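Local structure of polymerase X (Deinococcus radiodurans, 2W9M) at residues A[196-201]-A[231-236]; A[154-159]-A[225-230]; A[441-446]-A[472-477]. The protein probably catalyses DNA synthesis from deoxyribonucleoside triphosphates as a family X DNA polymerase, and carries a zinc-binding PHP domain. All coordinates share one frame; numbering follows the deposited sequence.

Interaction 1: residues A[196-201]-A[231-236]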
loop_
_atom_site.group_PDB
_atom_site.type_symbol
_atom_site.label_atom_id
_atom_site.label_comp_id
_atom_site.label_asym_id
_atom_site.label_seq_id
_atom_site.Cartn_x
_atom_site.Cartn_y
_atom_site.Cartn_z
ATOM N N ARG A 196 -13.828 -1.239 -8.209
ATOM C CA ARG A 196 -15.107 -0.572 -8.446
ATOM C C ARG A 196 -16.137 -0.869 -7.360
ATOM O O ARG A 196 -17.003 -0.042 -7.074
ATOM C CB ARG A 196 -15.675 -0.948 -9.816
ATOM C CG ARG A 196 -15.837 -2.444 -10.038
ATOM C CD ARG A 196 -16.342 -2.746 -11.449
ATOM N NE ARG A 196 -17.749 -3.136 -11.486
ATOM C CZ ARG A 196 -18.770 -2.302 -11.310
ATOM N NH1 ARG A 196 -18.558 -1.016 -11.066
ATOM N NH2 ARG A 196 -20.011 -2.761 -11.371
ATOM N N ALA A 197 -16.043 -2.051 -6.763
ATOM C CA ALA A 197 -16.975 -2.440 -5.713
ATOM C C ALA A 197 -16.517 -3.688 -4.970
ATOM O O ALA A 197 -15.660 -4.429 -5.448
ATOM C CB ALA A 197 -18.361 -2.665 -6.300
ATOM N N ALA A 198 -17.093 -3.912 -3.793
ATOM C CA ALA A 198 -16.923 -5.180 -3.099
ATOM C C ALA A 198 -17.812 -6.212 -3.782
ATOM O O ALA A 198 -19.020 -6.248 -3.554
ATOM C CB ALA A 198 -17.292 -5.044 -1.638
ATOM N N GLU A 199 -17.210 -7.036 -4.633
ATOM C CA GLU A 199 -17.956 -8.029 -5.393
ATOM C C GLU A 199 -17.836 -9.420 -4.781
ATOM O O GLU A 199 -16.750 -9.863 -4.404
ATOM C CB GLU A 199 -17.494 -8.049 -6.849
ATOM C CG GLU A 199 -17.973 -6.857 -7.676
ATOM C CD GLU A 199 -17.184 -6.679 -8.968
ATOM O OE1 GLU A 199 -17.736 -6.984 -10.050
ATOM O OE2 GLU A 199 -16.010 -6.243 -8.899
ATOM N N LEU A 200 -18.967 -10.104 -4.690
ATOM C CA LEU A 200 -19.031 -11.415 -4.068
ATOM C C LEU A 200 -19.810 -12.345 -4.991
ATOM O O LEU A 200 -20.673 -11.909 -5.752
ATOM C CB LEU A 200 -19.746 -11.306 -2.717
ATOM C CG LEU A 200 -19.151 -11.993 -1.488
ATOM C CD1 LEU A 200 -17.664 -11.711 -1.394
ATOM C CD2 LEU A 200 -19.859 -11.530 -0.225
ATOM N N THR A 201 -19.499 -13.629 -4.936
ATOM C CA THR A 201 -20.266 -14.607 -5.687
ATOM C C THR A 201 -20.874 -15.613 -4.703
ATOM O O THR A 201 -20.326 -15.851 -3.627
ATOM C CB THR A 201 -19.404 -15.280 -6.773
ATOM O OG1 THR A 201 -20.135 -15.330 -8.005
ATOM C CG2 THR A 201 -18.980 -16.672 -6.348
ATOM N N VAL A 231 -18.899 1.781 0.859
ATOM C CA VAL A 231 -18.302 0.880 -0.118
ATOM C C VAL A 231 -19.381 0.181 -0.941
ATOM O O VAL A 231 -20.162 -0.606 -0.403
ATOM C CB VAL A 231 -17.443 -0.187 0.570
ATOM C CG1 VAL A 231 -16.775 -1.072 -0.464
ATOM C CG2 VAL A 231 -16.410 0.466 1.473
ATOM N N PRO A 232 -19.432 0.470 -2.252
ATOM C CA PRO A 232 -20.412 -0.160 -3.147
ATOM C C PRO A 232 -20.289 -1.685 -3.125
ATOM O O PRO A 232 -19.178 -2.222 -3.096
ATOM C CB PRO A 232 -20.027 0.380 -4.527
ATOM C CG PRO A 232 -19.292 1.649 -4.249
ATOM C CD PRO A 232 -18.559 1.417 -2.967
ATOM N N VAL A 233 -21.428 -2.370 -3.134
ATOM C CA VAL A 233 -21.452 -3.819 -3.013
ATOM C C VAL A 233 -22.275 -4.460 -4.120
ATOM O O VAL A 233 -23.342 -3.967 -4.470
ATOM C CB VAL A 233 -22.037 -4.251 -1.657
ATOM C CG1 VAL A 233 -22.387 -5.726 -1.673
ATOM C CG2 VAL A 233 -21.060 -3.946 -0.537
ATOM N N GLU A 234 -21.768 -5.560 -4.667
ATOM C CA GLU A 234 -22.509 -6.342 -5.648
ATOM C C GLU A 234 -22.412 -7.821 -5.324
ATOM O O GLU A 234 -21.321 -8.358 -5.147
ATOM C CB GLU A 234 -21.987 -6.096 -7.062
ATOM C CG GLU A 234 -22.309 -4.722 -7.611
ATOM C CD GLU A 234 -21.823 -4.542 -9.034
ATOM O OE1 GLU A 234 -22.018 -5.463 -9.856
ATOM O OE2 GLU A 234 -21.248 -3.474 -9.327
ATOM N N ILE A 235 -23.564 -8.474 -5.245
ATOM C CA ILE A 235 -23.609 -9.895 -4.965
ATOM C C ILE A 235 -24.394 -10.571 -6.071
ATOM O O ILE A 235 -25.540 -10.219 -6.334
ATOM C CB ILE A 235 -24.245 -10.179 -3.587
ATOM C CG1 ILE A 235 -23.385 -9.559 -2.479
ATOM C CG2 ILE A 235 -24.420 -11.676 -3.368
ATOM C CD1 ILE A 235 -23.915 -9.782 -1.083
ATOM N N ALA A 236 -23.752 -11.516 -6.747
ATOM C CA ALA A 236 -24.401 -12.259 -7.814
ATOM C C ALA A 236 -24.566 -13.700 -7.372
ATOM O O ALA A 236 -23.632 -14.300 -6.841
ATOM C CB ALA A 236 -23.587 -12.181 -9.095
#

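Interaction 2: residues A[154-159]-A[225-230]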
loop_
_atom_site.group_PDB
_atom_site.type_symbol
_atom_site.label_atom_id
_atom_site.label_comp_id
_atom_site.label_asym_id
_atom_site.label_seq_id
_atom_site.Cartn_x
_atom_site.Cartn_y
_atom_site.Cartn_z
ATOM N N LEU A 154 -15.887 9.990 3.242
ATOM C CA LEU A 154 -14.667 9.906 2.449
ATOM C C LEU A 154 -14.813 8.831 1.378
ATOM O O LEU A 154 -14.452 9.045 0.219
ATOM C CB LEU A 154 -13.439 9.621 3.320
ATOM C CG LEU A 154 -12.716 10.803 3.974
ATOM C CD1 LEU A 154 -13.113 12.101 3.294
ATOM C CD2 LEU A 154 -13.004 10.876 5.463
ATOM N N PHE A 155 -15.359 7.683 1.771
ATOM C CA PHE A 155 -15.509 6.553 0.861
ATOM C C PHE A 155 -16.471 6.834 -0.292
ATOM O O PHE A 155 -16.211 6.447 -1.431
ATOM C CB PHE A 155 -15.955 5.293 1.610
ATOM C CG PHE A 155 -14.846 4.600 2.350
ATOM C CD1 PHE A 155 -15.129 3.702 3.365
ATOM C CD2 PHE A 155 -13.521 4.857 2.038
ATOM C CE1 PHE A 155 -14.111 3.062 4.049
ATOM C CE2 PHE A 155 -12.498 4.222 2.720
ATOM C CZ PHE A 155 -12.795 3.322 3.727
ATOM N N GLU A 156 -17.581 7.500 0.000
ATOM C CA GLU A 156 -18.585 7.774 -1.025
ATOM C C GLU A 156 -18.108 8.818 -2.032
ATOM O O GLU A 156 -18.587 8.862 -3.162
ATOM C CB GLU A 156 -19.913 8.186 -0.383
ATOM C CG GLU A 156 -20.511 7.087 0.479
ATOM C CD GLU A 156 -21.916 7.392 0.951
ATOM O OE1 GLU A 156 -22.197 8.568 1.265
ATOM O OE2 GLU A 156 -22.736 6.449 1.014
ATOM N N ALA A 157 -17.152 9.642 -1.618
ATOM C CA ALA A 157 -16.556 10.638 -2.498
ATOM C C ALA A 157 -15.789 9.968 -3.635
ATOM O O ALA A 157 -16.005 10.268 -4.810
ATOM C CB ALA A 157 -15.637 11.559 -1.707
ATOM N N ARG A 158 -14.888 9.063 -3.266
ATOM C CA ARG A 158 -14.096 8.292 -4.222
ATOM C C ARG A 158 -14.958 7.654 -5.314
ATOM O O ARG A 158 -16.074 7.201 -5.055
ATOM C CB ARG A 158 -13.308 7.208 -3.477
ATOM C CG ARG A 158 -12.089 7.728 -2.740
ATOM C CD ARG A 158 -12.052 7.247 -1.295
ATOM N NE ARG A 158 -11.723 5.831 -1.157
ATOM C CZ ARG A 158 -10.627 5.373 -0.559
ATOM N NH1 ARG A 158 -9.746 6.220 -0.038
ATOM N NH2 ARG A 158 -10.416 4.063 -0.474
ATOM N N GLN A 159 -14.441 7.629 -6.539
ATOM C CA GLN A 159 -15.124 6.947 -7.632
ATOM C C GLN A 159 -14.794 5.466 -7.584
ATOM O O GLN A 159 -15.605 4.619 -7.952
ATOM C CB GLN A 159 -14.711 7.519 -8.987
ATOM C CG GLN A 159 -15.628 8.607 -9.522
ATOM C CD GLN A 159 -15.493 8.786 -11.024
ATOM O OE1 GLN A 159 -15.284 7.818 -11.760
ATOM N NE2 GLN A 159 -15.615 10.027 -11.487
ATOM N N SER A 225 -27.419 -5.469 -5.345
ATOM C CA SER A 225 -26.438 -4.417 -5.106
ATOM C C SER A 225 -26.853 -3.501 -3.958
ATOM O O SER A 225 -27.988 -3.549 -3.484
ATOM C CB SER A 225 -26.191 -3.600 -6.378
ATOM O OG SER A 225 -27.258 -2.699 -6.626
ATOM N N GLY A 226 -25.922 -2.666 -3.512
ATOM C CA GLY A 226 -26.159 -1.806 -2.372
ATOM C C GLY A 226 -24.914 -1.032 -1.993
ATOM O O GLY A 226 -24.021 -0.830 -2.815
ATOM N N ASP A 227 -24.849 -0.611 -0.736
ATOM C CA ASP A 227 -23.759 0.222 -0.259
ATOM C C ASP A 227 -23.516 -0.114 1.204
ATOM O O ASP A 227 -24.369 0.147 2.054
ATOM C CB ASP A 227 -24.146 1.699 -0.394
ATOM C CG ASP A 227 -22.940 2.622 -0.464
ATOM O OD1 ASP A 227 -22.206 2.564 -1.475
ATOM O OD2 ASP A 227 -22.740 3.421 0.482
ATOM N N TYR A 228 -22.362 -0.702 1.500
ATOM C CA TYR A 228 -22.018 -0.991 2.886
ATOM C C TYR A 228 -20.975 -0.018 3.432
ATOM O O TYR A 228 -19.787 -0.123 3.120
ATOM C CB TYR A 228 -21.538 -2.431 3.063
ATOM C CG TYR A 228 -21.400 -2.819 4.519
ATOM C CD1 TYR A 228 -22.522 -3.084 5.295
ATOM C CD2 TYR A 228 -20.153 -2.901 5.125
ATOM C CE1 TYR A 228 -22.409 -3.430 6.625
ATOM C CE2 TYR A 228 -20.029 -3.251 6.457
ATOM C CZ TYR A 228 -21.160 -3.514 7.202
ATOM O OH TYR A 228 -21.043 -3.857 8.529
ATOM N N GLU A 229 -21.436 0.926 4.249
ATOM C CA GLU A 229 -20.568 1.932 4.847
ATOM C C GLU A 229 -19.712 2.656 3.813
ATOM O O GLU A 229 -18.500 2.789 3.979
ATOM C CB GLU A 229 -19.704 1.302 5.939
ATOM C CG GLU A 229 -20.534 0.769 7.099
ATOM C CD GLU A 229 -19.708 0.030 8.131
ATOM O OE1 GLU A 229 -18.464 0.021 8.008
ATOM O OE2 GLU A 229 -20.306 -0.546 9.064
ATOM N N GLY A 230 -20.360 3.121 2.745
ATOM C CA GLY A 230 -19.696 3.901 1.716
ATOM C C GLY A 230 -19.088 3.071 0.601
ATOM O O GLY A 230 -18.791 3.591 -0.474
#

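Interaction 3: residues A[441-446]-A[472-477]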
loop_
_atom_site.group_PDB
_atom_site.type_symbol
_atom_site.label_atom_id
_atom_site.label_comp_id
_atom_site.label_asym_id
_atom_site.label_seq_id
_atom_site.Cartn_x
_atom_site.Cartn_y
_atom_site.Cartn_z
ATOM N N ARG A 441 18.405 11.332 -11.508
ATOM C CA ARG A 441 18.427 11.277 -10.051
ATOM C C ARG A 441 18.354 9.840 -9.536
ATOM O O ARG A 441 19.165 9.424 -8.709
ATOM C CB ARG A 441 17.256 12.093 -9.499
ATOM C CG ARG A 441 16.990 11.943 -8.011
ATOM C CD ARG A 441 15.648 12.580 -7.670
ATOM N NE ARG A 441 15.521 12.958 -6.266
ATOM C CZ ARG A 441 14.399 13.426 -5.727
ATOM N NH1 ARG A 441 13.316 13.565 -6.476
ATOM N NH2 ARG A 441 14.355 13.757 -4.443
ATOM N N LEU A 442 17.385 9.084 -10.036
ATOM C CA LEU A 442 17.166 7.719 -9.571
ATOM C C LEU A 442 18.215 6.732 -10.088
ATOM O O LEU A 442 18.597 5.801 -9.374
ATOM C CB LEU A 442 15.744 7.260 -9.917
ATOM C CG LEU A 442 14.699 7.722 -8.896
ATOM C CD1 LEU A 442 13.414 8.158 -9.554
ATOM C CD2 LEU A 442 14.440 6.630 -7.875
ATOM N N ILE A 443 18.679 6.933 -11.319
ATOM C CA ILE A 443 19.756 6.111 -11.864
ATOM C C ILE A 443 21.002 6.250 -10.998
ATOM O O ILE A 443 21.683 5.266 -10.704
ATOM C CB ILE A 443 20.109 6.511 -13.300
ATOM C CG1 ILE A 443 19.001 6.092 -14.260
ATOM C CG2 ILE A 443 21.410 5.862 -13.724
ATOM C CD1 ILE A 443 19.251 6.509 -15.681
ATOM N N ARG A 444 21.285 7.485 -10.593
ATOM C CA ARG A 444 22.415 7.785 -9.725
ATOM C C ARG A 444 22.291 7.075 -8.377
ATOM O O ARG A 444 23.261 6.507 -7.874
ATOM C CB ARG A 444 22.518 9.297 -9.517
ATOM C CG ARG A 444 23.401 9.733 -8.355
ATOM C CD ARG A 444 24.719 10.303 -8.841
ATOM N NE ARG A 444 24.984 11.606 -8.236
ATOM C CZ ARG A 444 25.846 11.816 -7.248
ATOM N NH1 ARG A 444 26.549 10.806 -6.751
ATOM N NH2 ARG A 444 26.010 13.041 -6.763
ATOM N N ALA A 445 21.094 7.097 -7.800
ATOM C CA ALA A 445 20.867 6.503 -6.485
ATOM C C ALA A 445 20.922 4.976 -6.491
ATOM O O ALA A 445 21.477 4.378 -5.574
ATOM C CB ALA A 445 19.546 6.981 -5.909
ATOM N N VAL A 446 20.347 4.345 -7.512
ATOM C CA VAL A 446 20.345 2.884 -7.586
ATOM C C VAL A 446 21.686 2.340 -8.070
ATOM O O VAL A 446 21.895 1.131 -8.100
ATOM C CB VAL A 446 19.210 2.341 -8.491
ATOM C CG1 VAL A 446 17.843 2.704 -7.922
ATOM C CG2 VAL A 446 19.361 2.864 -9.910
ATOM N N LEU A 472 10.854 4.971 -16.403
ATOM C CA LEU A 472 10.999 3.801 -15.547
ATOM C C LEU A 472 11.980 2.775 -16.115
ATOM O O LEU A 472 12.808 2.230 -15.382
ATOM C CB LEU A 472 9.640 3.153 -15.291
ATOM C CG LEU A 472 9.286 2.782 -13.849
ATOM C CD1 LEU A 472 8.460 1.504 -13.836
ATOM C CD2 LEU A 472 10.513 2.621 -12.969
ATOM N N ASP A 473 11.896 2.518 -17.416
ATOM C CA ASP A 473 12.748 1.511 -18.054
ATOM C C ASP A 473 14.238 1.818 -17.917
ATOM O O ASP A 473 15.047 0.914 -17.702
ATOM C CB ASP A 473 12.373 1.326 -19.528
ATOM C CG ASP A 473 11.166 0.417 -19.715
ATOM O OD1 ASP A 473 10.837 0.083 -20.878
ATOM O OD2 ASP A 473 10.548 0.030 -18.698
ATOM N N ALA A 474 14.600 3.091 -18.049
ATOM C CA ALA A 474 15.980 3.509 -17.838
ATOM C C ALA A 474 16.411 3.222 -16.402
ATOM O O ALA A 474 17.493 2.676 -16.165
ATOM C CB ALA A 474 16.141 4.986 -18.153
ATOM N N VAL A 475 15.558 3.588 -15.447
ATOM C CA VAL A 475 15.868 3.392 -14.032
ATOM C C VAL A 475 16.001 1.910 -13.693
ATOM O O VAL A 475 16.961 1.503 -13.040
ATOM C CB VAL A 475 14.809 4.026 -13.111
ATOM C CG1 VAL A 475 15.132 3.723 -11.658
ATOM C CG2 VAL A 475 14.742 5.525 -13.336
ATOM N N LEU A 476 15.039 1.112 -14.147
ATOM C CA LEU A 476 15.066 -0.328 -13.912
ATOM C C LEU A 476 16.303 -0.970 -14.535
ATOM O O LEU A 476 16.883 -1.895 -13.968
ATOM C CB LEU A 476 13.790 -0.989 -14.440
ATOM C CG LEU A 476 12.499 -0.646 -13.701
ATOM C CD1 LEU A 476 11.347 -1.514 -14.185
ATOM C CD2 LEU A 476 12.688 -0.807 -12.203
ATOM N N GLY A 477 16.703 -0.475 -15.701
ATOM C CA GLY A 477 17.918 -0.938 -16.346
ATOM C C GLY A 477 19.119 -0.688 -15.454
ATOM O O GLY A 477 19.998 -1.542 -15.320
#

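Interaction 1: residues A[196-201]-A[231-236]
R196 and E234 meet through their charged ends, beside two parallel strands. R196 CG stands between the backbone N and the carbonyl carbon (chi1 56°), and the chain then bends at chi3. This carries the guanidinium over to the other strand. NH2 lies 2.5 Å from E234 OE2, a short salt bridge, with the guanidinium and carboxylate planes 70° apart. E234 reaches it with an extended chain, its CG anti to the carbonyl carbon. With an alanine here in place of E234, R196 is likely to lose its carboxylate mate, and R250 would lose the salt bridge it makes with OE1.

E199 and E234 run side by side and point the same way. Their OE1 atoms are 4.5 Å apart. E199 OE2 is taken by the backbone N of D187, and R250 makes a weak, long ion pair with E199 OE1. The arginine probably eases the repulsion.

The opposite face of the sheet, with A198, L200, V233 and I235, is apolar. A198 CB touches V233 CG2 at 4.1 Å and also meets V231 CG1. L200 CB packs on I235 CG1 at 4.0 Å. Helix 163-176 covers this face through V169, A170 and L173. Just ahead of A198, where the strand is interrupted, A197 CB rests against P232 CB at 3.9 Å.

Four backbone bonds tie the strands. A198 N binds P232 O, and E234 N binds A198 O. L200 N then binds E234 O at 3.0 Å, and A236 N binds L200 O at 3.3 Å.

The pairing is consistent with the palm of a family X polymerase. R196 and R250 probably offset the paired negative charge of E199 and E234, while apolar packing closes the face of A198 and L200.

Interaction 2: residues A[154-159]-A[225-230]
F155 and E156, near the end of a helix, press against the turn at E229 and G230. Van der Waals contact does most of the work. E156 CG lies 3.5 Å from G230 CA. F155 CB meets G230 O at 3.9 Å. The ring of F155 turns its edge to the turn: CD1 is 3.5 Å from E229 O, which lies in the ring plane. With CG anti to the carbonyl carbon (chi1 -78°), the ring is carried past G230 to that carbonyl. F155 CD2 lies over one face of the R158 guanidinium, toward its rim.

G230 fits because it has no side chain. A CB here would point at the helix and run into F155 CB. The backbone angles of E229 and G230 are those of a type I' turn, and at G230 they would also jam a CB against the preceding carbonyl O.

The polar contact is unfavourable on its face. E156 OE2 and D227 OD2 are 3.1 Å apart, and both are acceptors. The two carboxylate planes are 45° apart. The closeness would probably raise the pKa of one of the acids. D227 OD2 also takes a weak hydrogen bond of 3.3 Å from G230 N, within its own turn. No hydrogen bond crosses between 154-159 and 225-230.

The contact sets the C-terminal end of helix 141-157 against the hairpin of strands 224-228 and 231-238. F155 also packs on V231 of the second strand and on L121 of helix 121-130. That helix grips the hairpin too, with R125 salt-bridged to E229 and E129 hydrogen-bonded to Y228 OH.

Interaction 3: residues A[441-446]-A[472-477]
V475 has the largest share of this contact and meets L442, I443 and V446 of the other helix. Both of its methyl groups reach L442: CG1 and CG2 are each 4.0 Å from L442 CB. The fork is set by chi1 of 177°, with CG1 anti to the backbone N and CG2 anti to the carbonyl carbon. The two branches thus straddle a single carbon.

I443 comes second. Its CG1 lies 4.1 Å from V475 CA and 4.4 Å from V475 CG2. The chain is extended (chi2 177°), which sends CD1 on to A474 CB at 4.3 Å. I443 therefore lies along the flank of the second helix, across two successive residues. It goes on to touch A478 one turn later.

L442 is third. Its CB points at the other helix and takes the valine methyls. It also packs on L470 and, like V446, on L454 of strand 453-454. V446 adds a lighter touch, its CG2 lying 4.2 Å from V475 O.

The two helix segments run nearly parallel, 13° apart, with their axes 8.8 Å apart. Strand 453-454 lies between them in sequence. The arrangement is consistent with neighbouring outer helices of the (beta/alpha)7 barrel of PHP domains. The side chain of L442 is about 8 Å from that of H456, a zinc ligand that follows this strand.

No hydrogen bond or ion pair joins the segments. The contact is aliphatic, apart from carbonyl O atoms brushed by methyl and methylene groups. Its hold probably comes from dispersion and from keeping these side chains away from water.

How the interactions relate
From the N terminus, segment 154-159 comes first, then 196-201, then 225-230 and 231-236. Interactions 1 and 2 therefore cross. Interaction 2 closes a loop of 65 residues and interaction 1 one of 29. They also touch, since strands 224-228 and 231-238 are antiparallel neighbours in one sheet and V233 N probably bonds to G226 O. Interaction 1 joins two parallel strands of that sheet, and interaction 2 sets a helix end on its hairpin. Interaction 3 follows in series and closes a 25-residue loop between two helices of the zinc-bearing region. Its centre lies about 39 Å from each of the others, on the opposite side of the chain's centre.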